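PDB 2QSD: uncharacterized conserved protein, which is of unknown function but belongs to the DUF1543 family and is found here in an assembly of two protein chains, each built largely from antiparallel beta sheets. Local coordinates for residues A[68-74]-A[156-162]; A[9-15]-A[27-33]; A[105-109]-A[120-124]. One frame throughout, in Å; residues are numbered along the deposited sequence.

From the N terminus, the chain first makes interaction 2, where strand 9-17 turns back as strand 26-34 and closes a hairpin, with 11 residues between the two segments. Interaction 1 then opens at 68-74 and closes only at 156-162, so interaction 3, a strand and the helix that follows it, is nested within its loop. Interaction 2 precedes both in series. Three sheets are thereby brought together: Leu73 of interaction 1 packs against Leu10 and Val33 of the hairpin, Tyr69 and Leu159 meet Val109 of strand 105-110, and Leu12, Ile29 and Phe31 lie against Phe105 and Val107 of that same strand.

Interaction 1. Residues A[68-74]-A[156-162]; sequences GYRIHLT and YVTLEFD
Phe161 turns the edge of its ring toward one face of Tyr69, with CD1 over the centre of that face and the planes 75° apart, an edge-to-face pair whose centroids are 5.6 Å apart. On the opposite face of the strand pair, the His72 ring is met at its edge by Glu160, whose CB lies in the ring plane. His72 NE2 donates to Glu160 OE2 at 2.8 Å in a nearly straight bond (169°), almost within the ring plane. The oxygen is approached on its anti side, somewhat out of the carboxylate plane. With CG anti to the backbone N (chi1 178°), Glu160 leaves the strand and then turns about its CB-CG bond to bring OE2 to the imidazole. The Arg70 guanidinium has a water at its edge: NH2 gives to it at 3.0 Å, and it in turn gives to Asp162 OD2, an oxygen also hydrogen-bonded to His65. Arg70 runs alongside Glu160, but no N-H points at the carboxylate, so this attraction is probably only electrostatic.

Between these two layers of side chains the backbones pair antiparallel, Arg70, His72 and Thr74 facing Glu160, Thr158 and Tyr156 in hydrogen-bonded pairs; Arg70 N to Glu160 O is 2.7 Å. The alternate residues send apolar side chains to the face of Tyr69. There Ile71 CG1 lies 3.9 Å from Leu159 CD2, both chains pointing the same way, and Leu73 CD2 is 3.9 Å from Val157 CG2.

The two strands are the central pair of a four-stranded antiparallel sheet flanked by 65-66 and 151-152. Their apolar face rests on a second sheet, with Val157 and Leu159 on Leu86 of strand 85-90, and Tyr69 and Leu159 on Val109 of strand 105-110.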
loop_
_atom_site.group_PDB
_atom_site.type_symbol
_atom_site.label_atom_id
_atom_site.label_comp_id
_atom_site.label_asym_id
_atom_site.label_seq_id
_atom_site.Cartn_x
_atom_site.Cartn_y
_atom_site.Cartn_z
ATOM N N GLY A 68 8.021 18.792 -20.615
ATOM C CA GLY A 68 8.848 19.709 -21.380
ATOM C C GLY A 68 9.861 20.494 -20.565
ATOM O O GLY A 68 10.650 21.256 -21.132
ATOM N N TYR A 69 9.844 20.309 -19.245
ATOM C CA TYR A 69 10.759 21.015 -18.347
ATOM C C TYR A 69 11.888 20.109 -17.872
ATOM O O TYR A 69 11.657 18.962 -17.505
ATOM C CB TYR A 69 10.013 21.583 -17.131
ATOM C CG TYR A 69 9.060 22.720 -17.439
ATOM C CD1 TYR A 69 9.449 24.049 -17.272
ATOM C CD2 TYR A 69 7.763 22.468 -17.884
ATOM C CE1 TYR A 69 8.574 25.101 -17.552
ATOM C CE2 TYR A 69 6.882 23.510 -18.167
ATOM C CZ TYR A 69 7.295 24.819 -17.998
ATOM O OH TYR A 69 6.421 25.844 -18.272
ATOM N N ARG A 70 13.103 20.649 -17.880
ATOM C CA ARG A 70 14.288 19.997 -17.341
ATOM C C ARG A 70 14.437 20.327 -15.855
ATOM O O ARG A 70 14.237 21.470 -15.447
ATOM C CB ARG A 70 15.524 20.465 -18.113
ATOM C CG ARG A 70 16.850 19.873 -17.670
ATOM C CD ARG A 70 17.938 20.225 -18.656
ATOM N NE ARG A 70 19.268 19.937 -18.132
ATOM C CZ ARG A 70 20.398 20.099 -18.817
ATOM N NH1 ARG A 70 21.560 19.812 -18.245
ATOM N NH2 ARG A 70 20.371 20.546 -20.069
ATOM N N ILE A 71 14.793 19.319 -15.061
ATOM C CA ILE A 71 14.919 19.466 -13.620
ATOM C C ILE A 71 16.360 19.784 -13.257
ATOM O O ILE A 71 17.280 19.056 -13.637
ATOM C CB ILE A 71 14.434 18.190 -12.887
ATOM C CG1 ILE A 71 12.951 17.950 -13.185
ATOM C CG2 ILE A 71 14.670 18.300 -11.382
ATOM C CD1 ILE A 71 12.490 16.543 -12.935
ATOM N N HIS A 72 16.552 20.889 -12.542
ATOM C CA HIS A 72 17.871 21.267 -12.042
ATOM C C HIS A 72 17.889 21.181 -10.530
ATOM O O HIS A 72 16.881 21.467 -9.879
ATOM C CB HIS A 72 18.237 22.684 -12.475
ATOM C CG HIS A 72 18.446 22.827 -13.946
ATOM N ND1 HIS A 72 19.623 22.467 -14.566
ATOM C CD2 HIS A 72 17.630 23.291 -14.923
ATOM C CE1 HIS A 72 19.520 22.700 -15.862
ATOM N NE2 HIS A 72 18.321 23.200 -16.104
ATOM N N LEU A 73 19.032 20.785 -9.982
ATOM C CA LEU A 73 19.201 20.675 -8.537
ATOM C C LEU A 73 20.338 21.570 -8.065
ATOM O O LEU A 73 21.467 21.466 -8.556
ATOM C CB LEU A 73 19.458 19.220 -8.127
ATOM C CG LEU A 73 18.395 18.193 -8.526
ATOM C CD1 LEU A 73 18.924 16.779 -8.331
ATOM C CD2 LEU A 73 17.083 18.406 -7.774
ATOM N N THR A 74 20.028 22.450 -7.117
ATOM C CA THR A 74 20.999 23.414 -6.590
ATOM C C THR A 74 20.973 23.483 -5.063
ATOM O O THR A 74 19.946 23.204 -4.432
ATOM C CB THR A 74 20.764 24.839 -7.160
ATOM O OG1 THR A 74 19.359 25.127 -7.184
ATOM C CG2 THR A 74 21.334 24.969 -8.575
ATOM N N TYR A 156 17.387 22.302 -3.829
ATOM C CA TYR A 156 16.238 22.983 -4.411
ATOM C C TYR A 156 15.986 22.512 -5.840
ATOM O O TYR A 156 16.923 22.293 -6.606
ATOM C CB TYR A 156 16.421 24.501 -4.354
ATOM C CG TYR A 156 16.349 25.069 -2.951
ATOM C CD1 TYR A 156 15.122 25.414 -2.384
ATOM C CD2 TYR A 156 17.504 25.255 -2.188
ATOM C CE1 TYR A 156 15.045 25.933 -1.095
ATOM C CE2 TYR A 156 17.440 25.773 -0.896
ATOM C CZ TYR A 156 16.205 26.110 -0.358
ATOM O OH TYR A 156 16.125 26.626 0.914
ATOM N N VAL A 157 14.714 22.342 -6.178
ATOM C CA VAL A 157 14.306 21.914 -7.510
ATOM C C VAL A 157 13.887 23.131 -8.330
ATOM O O VAL A 157 12.934 23.833 -7.975
ATOM C CB VAL A 157 13.135 20.905 -7.442
ATOM C CG1 VAL A 157 12.630 20.552 -8.841
ATOM C CG2 VAL A 157 13.557 19.651 -6.692
ATOM N N THR A 158 14.616 23.388 -9.414
ATOM C CA THR A 158 14.243 24.443 -10.353
ATOM C C THR A 158 14.002 23.854 -11.735
ATOM O O THR A 158 14.615 22.857 -12.107
ATOM C CB THR A 158 15.290 25.582 -10.426
ATOM O OG1 THR A 158 16.583 25.040 -10.713
ATOM C CG2 THR A 158 15.343 26.354 -9.110
ATOM N N LEU A 159 13.105 24.482 -12.489
ATOM C CA LEU A 159 12.681 23.972 -13.786
ATOM C C LEU A 159 13.090 24.882 -14.939
ATOM O O LEU A 159 13.088 26.103 -14.799
ATOM C CB LEU A 159 11.165 23.743 -13.791
ATOM C CG LEU A 159 10.644 22.797 -12.702
ATOM C CD1 LEU A 159 9.139 22.797 -12.668
ATOM C CD2 LEU A 159 11.171 21.372 -12.885
ATOM N N GLU A 160 13.442 24.268 -16.069
ATOM C CA GLU A 160 13.816 24.979 -17.291
ATOM C C GLU A 160 13.166 24.306 -18.502
ATOM O O GLU A 160 13.426 23.137 -18.773
ATOM C CB GLU A 160 15.338 24.980 -17.450
ATOM C CG GLU A 160 15.846 25.652 -18.723
ATOM C CD GLU A 160 17.142 25.045 -19.252
ATOM O OE1 GLU A 160 17.634 25.512 -20.302
ATOM O OE2 GLU A 160 17.666 24.094 -18.634
ATOM N N PHE A 161 12.322 25.041 -19.224
ATOM C CA PHE A 161 11.680 24.517 -20.424
ATOM C C PHE A 161 12.686 24.254 -21.551
ATOM O O PHE A 161 13.394 25.164 -21.977
ATOM C CB PHE A 161 10.579 25.466 -20.902
ATOM C CG PHE A 161 9.799 24.953 -22.088
ATOM C CD1 PHE A 161 8.736 24.075 -21.908
ATOM C CD2 PHE A 161 10.123 25.356 -23.384
ATOM C CE1 PHE A 161 8.007 23.596 -23.002
ATOM C CE2 PHE A 161 9.407 24.880 -24.482
ATOM C CZ PHE A 161 8.342 23.998 -24.288
ATOM N N ASP A 162 12.746 23.005 -22.018
ATOM C CA ASP A 162 13.556 22.651 -23.187
ATOM C C ASP A 162 12.826 21.759 -24.201
ATOM O O ASP A 162 13.394 21.388 -25.228
ATOM C CB ASP A 162 14.911 22.043 -22.778
ATOM C CG ASP A 162 14.782 20.707 -22.044
ATOM O OD1 ASP A 162 13.663 20.161 -21.912
ATOM O OD2 ASP A 162 15.831 20.191 -21.594
HETATM O O HOH W 1 18.177 21.508 -21.797
#

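Interaction 2. Residues A[9-15]-A[27-33]; sequences KLFLVYV and HDIRFVV
Phe11, Val13 and Val15 pair with Val32, Arg30 and Asp28 through six backbone hydrogen bonds, Phe11 N to Val32 O being 2.8 Å, between antiparallel strands inclined at 156°. On the face carrying Leu12, Ile29 reaches two neighbours with one methyl: CD1 lies 3.6 Å from Leu12 CD1 and 3.5 Å from Tyr14 CD1, meeting the tyrosine ring at its edge. Leu12 lies alongside Phe31, its CD2 3.8 Å from CE2 of that ring. This is a beta hairpin, and strand 9-17 also pairs with 56-62 on its other side, which places it within a five-stranded antiparallel sheet. Near the turn the rings of Tyr14 and His27 are close to parallel (9°) but slid apart and barely overlap; Tyr14 OH lies 3.4 Å from His27 CB and close to CG. On the other face Arg30, folded back through two bends, brings NH1 to Asp28 OD2 at 3.0 Å in a salt bridge. Arg30 NH1 also bonds to Gly21 O of the second subunit, and the other oxygen of Asp28, OD1, takes the backbone N-H groups of Asn23 and Ile24 of that chain.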
loop_
_atom_site.group_PDB
_atom_site.type_symbol
_atom_site.label_atom_id
_atom_site.label_comp_id
_atom_site.label_asym_id
_atom_site.label_seq_id
_atom_site.Cartn_x
_atom_site.Cartn_y
_atom_site.Cartn_z
ATOM N N LYS A 9 21.276 13.614 -8.873
ATOM C CA LYS A 9 20.118 13.156 -9.608
ATOM C C LYS A 9 18.895 13.147 -8.692
ATOM O O LYS A 9 19.003 12.848 -7.502
ATOM C CB LYS A 9 20.373 11.751 -10.147
ATOM C CG LYS A 9 21.447 11.655 -11.230
ATOM C CD LYS A 9 21.796 10.191 -11.509
ATOM C CE LYS A 9 22.778 10.036 -12.655
ATOM N NZ LYS A 9 24.123 10.592 -12.325
ATOM N N LEU A 10 17.738 13.493 -9.245
ATOM C CA LEU A 10 16.477 13.329 -8.540
ATOM C C LEU A 10 15.897 11.953 -8.863
ATOM O O LEU A 10 15.638 11.627 -10.027
ATOM C CB LEU A 10 15.478 14.432 -8.921
ATOM C CG LEU A 10 14.090 14.348 -8.271
ATOM C CD1 LEU A 10 14.157 14.566 -6.758
ATOM C CD2 LEU A 10 13.121 15.332 -8.901
ATOM N N PHE A 11 15.707 11.152 -7.824
ATOM C CA PHE A 11 15.113 9.838 -7.966
ATOM C C PHE A 11 13.740 9.794 -7.318
ATOM O O PHE A 11 13.528 10.340 -6.230
ATOM C CB PHE A 11 15.980 8.780 -7.300
ATOM C CG PHE A 11 17.334 8.596 -7.926
ATOM C CD1 PHE A 11 18.465 9.151 -7.331
ATOM C CD2 PHE A 11 17.488 7.824 -9.077
ATOM C CE1 PHE A 11 19.730 8.952 -7.876
ATOM C CE2 PHE A 11 18.747 7.624 -9.637
ATOM C CZ PHE A 11 19.871 8.190 -9.034
ATOM N N LEU A 12 12.810 9.141 -7.999
ATOM C CA LEU A 12 11.537 8.779 -7.406
ATOM C C LEU A 12 11.586 7.278 -7.135
ATOM O O LEU A 12 11.730 6.485 -8.058
ATOM C CB LEU A 12 10.390 9.239 -8.317
ATOM C CG LEU A 12 9.093 8.588 -8.833
ATOM C CD1 LEU A 12 8.495 7.465 -8.020
ATOM C CD2 LEU A 12 8.057 9.684 -9.047
ATOM N N VAL A 13 11.501 6.902 -5.860
ATOM C CA VAL A 13 11.669 5.510 -5.444
ATOM C C VAL A 13 10.396 4.941 -4.824
ATOM O O VAL A 13 9.692 5.619 -4.075
ATOM C CB VAL A 13 12.871 5.318 -4.466
ATOM C CG1 VAL A 13 14.175 5.726 -5.113
ATOM C CG2 VAL A 13 12.693 6.109 -3.200
ATOM N N TYR A 14 10.100 3.694 -5.155
ATOM C CA TYR A 14 8.941 3.001 -4.619
ATOM C C TYR A 14 9.482 1.974 -3.641
ATOM O O TYR A 14 10.194 1.046 -4.023
ATOM C CB TYR A 14 8.185 2.336 -5.761
ATOM C CG TYR A 14 6.880 1.654 -5.417
ATOM C CD1 TYR A 14 5.781 2.383 -4.957
ATOM C CD2 TYR A 14 6.725 0.279 -5.613
ATOM C CE1 TYR A 14 4.569 1.759 -4.661
ATOM C CE2 TYR A 14 5.513 -0.362 -5.325
ATOM C CZ TYR A 14 4.444 0.385 -4.849
ATOM O OH TYR A 14 3.255 -0.239 -4.563
ATOM N N VAL A 15 9.187 2.174 -2.364
ATOM C CA VAL A 15 9.759 1.328 -1.327
ATOM C C VAL A 15 8.672 0.572 -0.590
ATOM O O VAL A 15 7.509 0.974 -0.602
ATOM C CB VAL A 15 10.635 2.130 -0.346
ATOM C CG1 VAL A 15 11.856 2.657 -1.058
ATOM C CG2 VAL A 15 9.853 3.287 0.272
ATOM N N HIS A 27 3.458 0.214 1.087
ATOM C CA HIS A 27 4.349 0.847 0.122
ATOM C C HIS A 27 4.188 2.365 0.112
ATOM O O HIS A 27 3.083 2.870 0.250
ATOM C CB HIS A 27 4.086 0.296 -1.281
ATOM C CG HIS A 27 4.350 -1.170 -1.410
ATOM N ND1 HIS A 27 3.424 -2.126 -1.052
ATOM C CD2 HIS A 27 5.442 -1.844 -1.843
ATOM C CE1 HIS A 27 3.933 -3.326 -1.261
ATOM N NE2 HIS A 27 5.156 -3.182 -1.739
ATOM N N ASP A 28 5.293 3.078 -0.073
ATOM C CA ASP A 28 5.270 4.532 -0.216
ATOM C C ASP A 28 6.207 4.975 -1.346
ATOM O O ASP A 28 7.129 4.248 -1.716
ATOM C CB ASP A 28 5.666 5.211 1.109
ATOM C CG ASP A 28 5.323 6.698 1.144
ATOM O OD1 ASP A 28 4.420 7.119 0.395
ATOM O OD2 ASP A 28 5.950 7.449 1.926
ATOM N N ILE A 29 5.948 6.164 -1.888
ATOM C CA ILE A 29 6.806 6.806 -2.873
ATOM C C ILE A 29 7.632 7.886 -2.184
ATOM O O ILE A 29 7.076 8.768 -1.527
ATOM C CB ILE A 29 5.961 7.440 -3.997
ATOM C CG1 ILE A 29 5.307 6.356 -4.862
ATOM C CG2 ILE A 29 6.787 8.404 -4.848
ATOM C CD1 ILE A 29 6.248 5.708 -5.832
ATOM N N ARG A 30 8.955 7.800 -2.315
ATOM C CA ARG A 30 9.850 8.835 -1.794
ATOM C C ARG A 30 10.583 9.564 -2.927
ATOM O O ARG A 30 10.889 8.973 -3.969
ATOM C CB ARG A 30 10.882 8.252 -0.817
ATOM C CG ARG A 30 10.342 7.366 0.309
ATOM C CD ARG A 30 9.248 8.040 1.137
ATOM N NE ARG A 30 9.700 9.257 1.803
ATOM C CZ ARG A 30 8.897 10.104 2.443
ATOM N NH1 ARG A 30 7.590 9.875 2.518
ATOM N NH2 ARG A 30 9.402 11.189 3.008
ATOM N N PHE A 31 10.858 10.847 -2.710
ATOM C CA PHE A 31 11.735 11.612 -3.579
ATOM C C PHE A 31 13.057 11.801 -2.864
ATOM O O PHE A 31 13.079 12.222 -1.710
ATOM C CB PHE A 31 11.112 12.962 -3.934
ATOM C CG PHE A 31 9.939 12.855 -4.865
ATOM C CD1 PHE A 31 8.644 12.711 -4.363
ATOM C CD2 PHE A 31 10.130 12.881 -6.249
ATOM C CE1 PHE A 31 7.553 12.597 -5.227
ATOM C CE2 PHE A 31 9.048 12.773 -7.123
ATOM C CZ PHE A 31 7.758 12.633 -6.612
ATOM N N VAL A 32 14.154 11.464 -3.540
ATOM C CA VAL A 32 15.493 11.530 -2.947
ATOM C C VAL A 32 16.514 12.077 -3.948
ATOM O O VAL A 32 16.336 11.935 -5.161
ATOM C CB VAL A 32 15.982 10.152 -2.416
ATOM C CG1 VAL A 32 15.284 9.786 -1.111
ATOM C CG2 VAL A 32 15.798 9.047 -3.466
ATOM N N VAL A 33 17.574 12.702 -3.432
ATOM C CA VAL A 33 18.608 13.308 -4.265
ATOM C C VAL A 33 20.003 12.786 -3.916
ATOM O O VAL A 33 20.411 12.821 -2.761
ATOM C CB VAL A 33 18.572 14.860 -4.179
ATOM C CG1 VAL A 33 19.791 15.488 -4.850
ATOM C CG2 VAL A 33 17.322 15.396 -4.828
#

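Interaction 3. Residues A[105-109]-A[120-124]; sequences FTVVV and ARAQF
Thr106 and Gln123 reach for each other from opposite directions, one from the strand and the other from the turn at the end of the helix. The threonine hydroxyl donates to the glutamine carbonyl, with Thr106 OG1 2.9 Å from Gln123 OE1. The donor is tilted 24° from the amide carbonyl plane. Rotation about the first bond of Thr106 (chi1 -168°) sets OG1 opposite its own nitrogen, which aims the hydroxyl at the glutamine and leaves CG2 to face the helix. There the methyl meets Ala120, with Thr106 CG2 to Ala120 CB at 3.8 Å. Gln123 begins with CG wedged between its backbone N and carbonyl carbon (chi1 52°) and then runs straight, so that its amide reaches the strand.

The other half of that amide passes Val108 at a slant, Gln123 NE2 standing 3.7 Å from Val108 CG1. The same methyl lies 4.4 Å from Ala120 CA. The glutamine is thus polar toward Thr106 and in van der Waals contact with Val108, two residues on the same side of the strand. One hydroxyl bond holds its oxygen. The small side chain of Ala120 is consistent with the close approach of helix and strand, its CA 6.8 Å from Thr106 CA; it also touches Val89 of the adjoining strand.

Strand 105-110 is an edge strand of a three-stranded antiparallel sheet. Helix 113-122, following it directly, covers one face of that sheet, while Val107 points away from the helix and packs on Val66 of strand 65-66 and Leu12 of strand 9-17. This is a beta-alpha connection with the helix laid back on its own sheet.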
loop_
_atom_site.group_PDB
_atom_site.type_symbol
_atom_site.label_atom_id
_atom_site.label_comp_id
_atom_site.label_asym_id
_atom_site.label_seq_id
_atom_site.Cartn_x
_atom_site.Cartn_y
_atom_site.Cartn_z
ATOM N N PHE A 105 -0.461 7.263 -9.846
ATOM C CA PHE A 105 0.005 8.635 -9.619
ATOM C C PHE A 105 0.647 9.247 -10.858
ATOM O O PHE A 105 0.890 8.553 -11.849
ATOM C CB PHE A 105 0.986 8.701 -8.434
ATOM C CG PHE A 105 2.286 7.981 -8.668
ATOM C CD1 PHE A 105 2.468 6.690 -8.189
ATOM C CD2 PHE A 105 3.335 8.596 -9.352
ATOM C CE1 PHE A 105 3.663 6.022 -8.397
ATOM C CE2 PHE A 105 4.527 7.936 -9.566
ATOM C CZ PHE A 105 4.695 6.651 -9.080
ATOM N N THR A 106 0.937 10.546 -10.774
ATOM C CA THR A 106 1.725 11.248 -11.789
ATOM C C THR A 106 2.526 12.414 -11.199
ATOM O O THR A 106 2.323 12.809 -10.048
ATOM C CB THR A 106 0.851 11.748 -12.972
ATOM O OG1 THR A 106 1.697 12.175 -14.047
ATOM C CG2 THR A 106 -0.037 12.903 -12.549
ATOM N N VAL A 107 3.453 12.938 -11.999
ATOM C CA VAL A 107 4.162 14.170 -11.687
ATOM C C VAL A 107 3.873 15.161 -12.809
ATOM O O VAL A 107 3.951 14.810 -13.987
ATOM C CB VAL A 107 5.688 13.942 -11.529
ATOM C CG1 VAL A 107 6.407 15.251 -11.211
ATOM C CG2 VAL A 107 5.978 12.915 -10.426
ATOM N N VAL A 108 3.499 16.384 -12.441
ATOM C CA VAL A 108 3.193 17.446 -13.407
ATOM C C VAL A 108 3.879 18.758 -13.030
ATOM O O VAL A 108 4.340 18.928 -11.897
ATOM C CB VAL A 108 1.656 17.722 -13.548
ATOM C CG1 VAL A 108 0.915 16.531 -14.161
ATOM C CG2 VAL A 108 1.031 18.151 -12.212
ATOM N N VAL A 109 3.936 19.683 -13.986
ATOM C CA VAL A 109 4.465 21.024 -13.746
ATOM C C VAL A 109 3.312 22.027 -13.735
ATOM O O VAL A 109 2.550 22.121 -14.703
ATOM C CB VAL A 109 5.532 21.410 -14.799
ATOM C CG1 VAL A 109 5.942 22.869 -14.654
ATOM C CG2 VAL A 109 6.746 20.511 -14.670
ATOM N N ALA A 120 -3.450 16.873 -13.837
ATOM C CA ALA A 120 -3.281 15.453 -13.543
ATOM C C ALA A 120 -4.517 14.634 -13.924
ATOM O O ALA A 120 -4.392 13.514 -14.425
ATOM C CB ALA A 120 -2.942 15.261 -12.078
ATOM N N ARG A 121 -5.697 15.209 -13.688
ATOM C CA ARG A 121 -6.977 14.584 -14.029
ATOM C C ARG A 121 -7.137 14.404 -15.537
ATOM O O ARG A 121 -7.608 13.361 -16.000
ATOM C CB ARG A 121 -8.142 15.424 -13.484
ATOM C CG ARG A 121 -8.414 15.266 -11.988
ATOM C CD ARG A 121 -9.206 16.454 -11.438
ATOM N NE ARG A 121 -9.481 16.326 -10.005
ATOM C CZ ARG A 121 -9.819 17.333 -9.201
ATOM N NH1 ARG A 121 -9.922 18.572 -9.671
ATOM N NH2 ARG A 121 -10.047 17.104 -7.914
ATOM N N ALA A 122 -6.713 15.418 -16.289
ATOM C CA ALA A 122 -6.940 15.497 -17.731
ATOM C C ALA A 122 -6.091 14.550 -18.579
ATOM O O ALA A 122 -6.436 14.276 -19.732
ATOM C CB ALA A 122 -6.765 16.935 -18.210
ATOM N N GLN A 123 -4.992 14.048 -18.021
ATOM C CA GLN A 123 -4.088 13.186 -18.789
ATOM C C GLN A 123 -4.377 11.680 -18.694
ATOM O O GLN A 123 -3.607 10.868 -19.214
ATOM C CB GLN A 123 -2.611 13.509 -18.501
ATOM C CG GLN A 123 -2.207 13.533 -17.035
ATOM C CD GLN A 123 -0.724 13.813 -16.844
ATOM O OE1 GLN A 123 -0.003 13.008 -16.254
ATOM N NE2 GLN A 123 -0.261 14.953 -17.352
ATOM N N PHE A 124 -5.482 11.312 -18.048
ATOM C CA PHE A 124 -5.945 9.921 -18.058
ATOM C C PHE A 124 -6.582 9.590 -19.410
ATOM O O PHE A 124 -6.188 8.624 -20.069
ATOM C CB PHE A 124 -6.923 9.642 -16.904
ATOM C CG PHE A 124 -7.443 8.219 -16.865
ATOM C CD1 PHE A 124 -6.635 7.175 -16.413
ATOM C CD2 PHE A 124 -8.746 7.926 -17.273
ATOM C CE1 PHE A 124 -7.112 5.860 -16.376
ATOM C CE2 PHE A 124 -9.233 6.615 -17.240
ATOM C CZ PHE A 124 -8.414 5.581 -16.790
#